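Local structure of Ycf54-like protein (Synechocystis sp. PCC 6803, 5M2P) at residues Ile41-Val46 with Lys76-Trp81. The protein is probably an accessory component of the magnesium protoporphyrin IX monomethyl ester cyclase, needed to form protochlorophyllide in chlorophyll synthesis. Numbering follows the deposited sequence.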
ATOM      1  N   ILE A  41      10.622   8.905  -4.322  1.00 11.07           N
ATOM      2  CA  ILE A  41       9.293   8.405  -4.036  1.00  9.27           C
ATOM      3  C   ILE A  41       9.457   7.199  -3.109  1.00 10.13           C
ATOM      4  O   ILE A  41      10.251   6.300  -3.374  1.00 10.90           O
ATOM      5  CB  ILE A  41       8.583   7.960  -5.335  1.00 11.77           C
ATOM      6  CG1 ILE A  41       8.254   9.162  -6.228  1.00 12.34           C
ATOM      7  CG2 ILE A  41       7.322   7.178  -5.005  1.00 12.01           C
ATOM      8  CD1 ILE A  41       7.168  10.072  -5.730  1.00 13.22           C
ATOM      9  N   ASP A  42       8.727   7.208  -1.998  1.00  9.31           N
ATOM     10  CA  ASP A  42       8.778   6.129  -1.001  1.00  8.86           C
ATOM     11  C   ASP A  42       7.379   5.639  -0.649  1.00  7.20           C
ATOM     12  O   ASP A  42       7.169   5.080   0.433  1.00  8.69           O
ATOM     13  CB  ASP A  42       9.539   6.575   0.248  1.00  9.95           C
ATOM     14  CG  ASP A  42       8.848   7.699   0.996  1.00 10.60           C
ATOM     15  OD1 ASP A  42       7.847   8.252   0.497  1.00  9.69           O
ATOM     16  OD2 ASP A  42       9.326   8.011   2.115  1.00 14.14           O
ATOM     17  N   PHE A  43       6.435   5.826  -1.563  1.00  7.05           N
ATOM     18  CA  PHE A  43       5.069   5.353  -1.392  1.00  7.66           C
ATOM     19  C   PHE A  43       4.552   5.014  -2.771  1.00  8.37           C
ATOM     20  O   PHE A  43       4.923   5.659  -3.749  1.00  8.13           O
ATOM     21  CB  PHE A  43       4.163   6.411  -0.714  1.00  7.80           C
ATOM     22  CG  PHE A  43       4.013   7.667  -1.518  1.00  8.01           C
ATOM     23  CD1 PHE A  43       4.998   8.643  -1.518  1.00  9.06           C
ATOM     24  CD2 PHE A  43       2.906   7.858  -2.347  1.00  8.68           C
ATOM     25  CE1 PHE A  43       4.892   9.768  -2.330  1.00  8.97           C
ATOM     26  CE2 PHE A  43       2.796   8.983  -3.132  1.00  9.89           C
ATOM     27  CZ  PHE A  43       3.787   9.951  -3.115  1.00 10.61           C
ATOM     28  N   TRP A  44       3.679   4.023  -2.826  1.00  7.17           N
ATOM     29  CA  TRP A  44       3.215   3.445  -4.062  1.00  7.62           C
ATOM     30  C   TRP A  44       1.812   2.887  -3.867  1.00  8.22           C
ATOM     31  O   TRP A  44       1.456   2.432  -2.793  1.00  9.77           O
ATOM     32  CB  TRP A  44       4.138   2.308  -4.523  1.00  9.28           C
ATOM     33  CG  TRP A  44       5.609   2.633  -4.515  1.00 10.65           C
ATOM     34  CD1 TRP A  44       6.345   3.120  -5.549  1.00 11.24           C
ATOM     35  CD2 TRP A  44       6.501   2.507  -3.410  1.00 10.25           C
ATOM     36  NE1 TRP A  44       7.630   3.309  -5.149  1.00 12.45           N
ATOM     37  CE2 TRP A  44       7.760   2.932  -3.846  1.00 10.46           C
ATOM     38  CE3 TRP A  44       6.360   2.073  -2.085  1.00  9.95           C
ATOM     39  CZ2 TRP A  44       8.874   2.938  -3.007  1.00 10.81           C
ATOM     40  CZ3 TRP A  44       7.462   2.079  -1.258  1.00 10.39           C
ATOM     41  CH2 TRP A  44       8.704   2.494  -1.731  1.00 11.54           C
ATOM     42  N   GLN A  45       1.048   2.859  -4.949  1.00  8.71           N
ATOM     43  CA  GLN A  45      -0.205   2.180  -4.981  1.00  8.67           C
ATOM     44  C   GLN A  45      -0.021   0.933  -5.828  1.00  8.90           C
ATOM     45  O   GLN A  45       0.445   1.024  -6.977  1.00 11.96           O
ATOM     46  CB  GLN A  45      -1.291   3.099  -5.539  1.00 10.05           C
ATOM     47  CG  GLN A  45      -2.643   2.405  -5.673  1.00 12.00           C
ATOM     48  CD  GLN A  45      -3.812   3.386  -5.808  1.00 14.31           C
ATOM     49  OE1 GLN A  45      -4.033   4.218  -4.941  1.00 19.03           O
ATOM     50  NE2 GLN A  45      -4.567   3.262  -6.883  1.00 19.52           N
ATOM     51  N   VAL A  46      -0.355  -0.218  -5.260  1.00  8.35           N
ATOM     52  CA  VAL A  46      -0.126  -1.516  -5.895  1.00  8.59           C
ATOM     53  C   VAL A  46      -1.463  -2.203  -6.037  1.00  8.92           C
ATOM     54  O   VAL A  46      -2.127  -2.499  -5.059  1.00  8.99           O
ATOM     55  CB  VAL A  46       0.823  -2.401  -5.039  1.00  9.27           C
ATOM     56  CG1 VAL A  46       1.070  -3.742  -5.733  1.00 10.27           C
ATOM     57  CG2 VAL A  46       2.141  -1.692  -4.768  1.00 10.09           C
ATOM     58  N   LYS A  76       6.390   4.975   7.750  1.00  8.54           N
ATOM     59  CA  LYS A  76       5.290   4.535   8.623  0.50  8.92           C
ATOM     60  C   LYS A  76       4.278   5.657   8.858  1.00  9.36           C
ATOM     61  O   LYS A  76       3.080   5.427   8.898  1.00  9.51           O
ATOM     62  CB  LYS A  76       5.789   3.976   9.966  0.50 13.93           C
ATOM     63  CG  LYS A  76       4.693   3.274  10.773  0.50 11.25           C
ATOM     64  CD  LYS A  76       5.182   2.639  12.066  0.50 12.69           C
ATOM     65  CE  LYS A  76       4.160   1.643  12.582  0.50 14.34           C
ATOM     66  NZ  LYS A  76       4.628   0.947  13.810  0.50 17.59           N
ATOM     67  N   SER A  77       4.774   6.867   9.048  1.00 10.00           N
ATOM     68  CA  SER A  77       3.849   7.924   9.403  0.50 10.19           C
ATOM     69  C   SER A  77       2.880   8.229   8.272  1.00  9.03           C
ATOM     70  O   SER A  77       1.747   8.622   8.531  1.00  8.52           O
ATOM     71  CB  SER A  77       4.597   9.158   9.850  0.50 10.76           C
ATOM     72  OG  SER A  77       5.355   9.738   8.827  0.50 13.13           O
ATOM     73  N   PHE A  78       3.282   7.998   7.027  1.00  9.72           N
ATOM     74  CA  PHE A  78       2.400   8.193   5.898  1.00  8.44           C
ATOM     75  C   PHE A  78       1.259   7.188   5.944  1.00  7.40           C
ATOM     76  O   PHE A  78       0.100   7.529   5.730  1.00  7.87           O
ATOM     77  CB  PHE A  78       3.176   8.115   4.579  1.00  9.51           C
ATOM     78  CG  PHE A  78       2.302   8.257   3.385  1.00 10.21           C
ATOM     79  CD1 PHE A  78       1.616   9.437   3.156  1.00 11.74           C
ATOM     80  CD2 PHE A  78       2.126   7.209   2.495  1.00 10.55           C
ATOM     81  CE1 PHE A  78       0.790   9.579   2.072  1.00 14.06           C
ATOM     82  CE2 PHE A  78       1.291   7.358   1.389  1.00 12.50           C
ATOM     83  CZ  PHE A  78       0.626   8.552   1.188  1.00 13.97           C
ATOM     84  N   ILE A  79       1.558   5.941   6.281  1.00  7.60           N
ATOM     85  CA  ILE A  79       0.505   4.928   6.361  1.00  7.83           C
ATOM     86  C   ILE A  79      -0.414   5.151   7.552  1.00  6.90           C
ATOM     87  O   ILE A  79      -1.586   4.875   7.466  1.00  7.28           O
ATOM     88  CB  ILE A  79       1.090   3.499   6.266  1.00  8.77           C
ATOM     89  CG1 ILE A  79       1.823   3.309   4.930  1.00 10.76           C
ATOM     90  CG2 ILE A  79      -0.001   2.455   6.421  1.00 10.62           C
ATOM     91  CD1 ILE A  79       0.948   3.420   3.714  1.00 10.41           C
ATOM     92  N   VAL A  80       0.100   5.703   8.648  1.00  7.79           N
ATOM     93  CA  VAL A  80      -0.752   6.079   9.761  1.00  8.80           C
ATOM     94  C   VAL A  80      -1.798   7.086   9.257  1.00  7.96           C
ATOM     95  O   VAL A  80      -2.997   6.960   9.558  1.00  8.81           O
ATOM     96  CB  VAL A  80       0.084   6.692  10.917  1.00  9.14           C
ATOM     97  CG1 VAL A  80      -0.824   7.332  11.957  1.00 11.29           C
ATOM     98  CG2 VAL A  80       0.951   5.614  11.537  1.00 11.14           C
ATOM     99  N   TRP A  81      -1.349   8.071   8.492  1.00  7.45           N
ATOM    100  CA  TRP A  81      -2.245   9.071   7.897  1.00  9.06           C
ATOM    101  C   TRP A  81      -3.244   8.415   6.958  1.00  7.82           C
ATOM    102  O   TRP A  81      -4.418   8.709   7.002  1.00  7.93           O
ATOM    103  CB  TRP A  81      -1.474  10.172   7.161  1.00 10.76           C
ATOM    104  CG  TRP A  81      -2.362  11.061   6.317  1.00 12.81           C
ATOM    105  CD1 TRP A  81      -3.139  12.079   6.752  1.00 18.65           C
ATOM    106  CD2 TRP A  81      -2.617  10.922   4.905  1.00 14.15           C
ATOM    107  NE1 TRP A  81      -3.862  12.594   5.707  1.00 16.98           N
ATOM    108  CE2 TRP A  81      -3.559  11.900   4.562  1.00 17.06           C
ATOM    109  CE3 TRP A  81      -2.139  10.054   3.906  1.00 14.92           C
ATOM    110  CZ2 TRP A  81      -4.035  12.047   3.272  1.00 16.73           C
ATOM    111  CZ3 TRP A  81      -2.599  10.208   2.629  1.00 14.43           C
ATOM    112  CH2 TRP A  81      -3.533  11.200   2.315  1.00 17.40           C
TER
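Phe43, at the start of an edge strand, and Phe78, in the first turn of helix 76-86, are the two residues through which Ile41-Val46 and Lys76-Trp81 touch. Both point their CB atoms at the other segment, and both are buried. The closest approach is made by a rim carbon of one ring on the stem of the other side chain: Phe78 CE2 lies 3.7 Å from Phe43 CB, and the same CE2 sits 4.0 Å from Phe43 CG. The rings meet obliquely, their planes inclined at 53° and their centroids 5.2 Å apart. With chi1 at 178°, Phe78 swings its ring away from its own backbone N and out across the gap. Long, flat side chains suit both places, because the CA atoms of Phe43 and Phe78 lie 8.3 Å apart and apolar phenylalanine rings can fill such a distance without bringing a polar group into the interior. The contact is small, 86 Å² in all, and is apolar packing between two aromatic side chains.

Helix 21-36 packs against the same pair: Arg30 makes a cation-pi contact with Phe43, Tyr34 meets that ring edge-to-face, and Leu27 touches Phe78. Ser73, at the end of strand 68-73, touches both phenylalanines. The Phe43-Phe78 contact joins helix 76-86 to outer strand 43-47 of the four-stranded antiparallel sheet, beside helix 21-36.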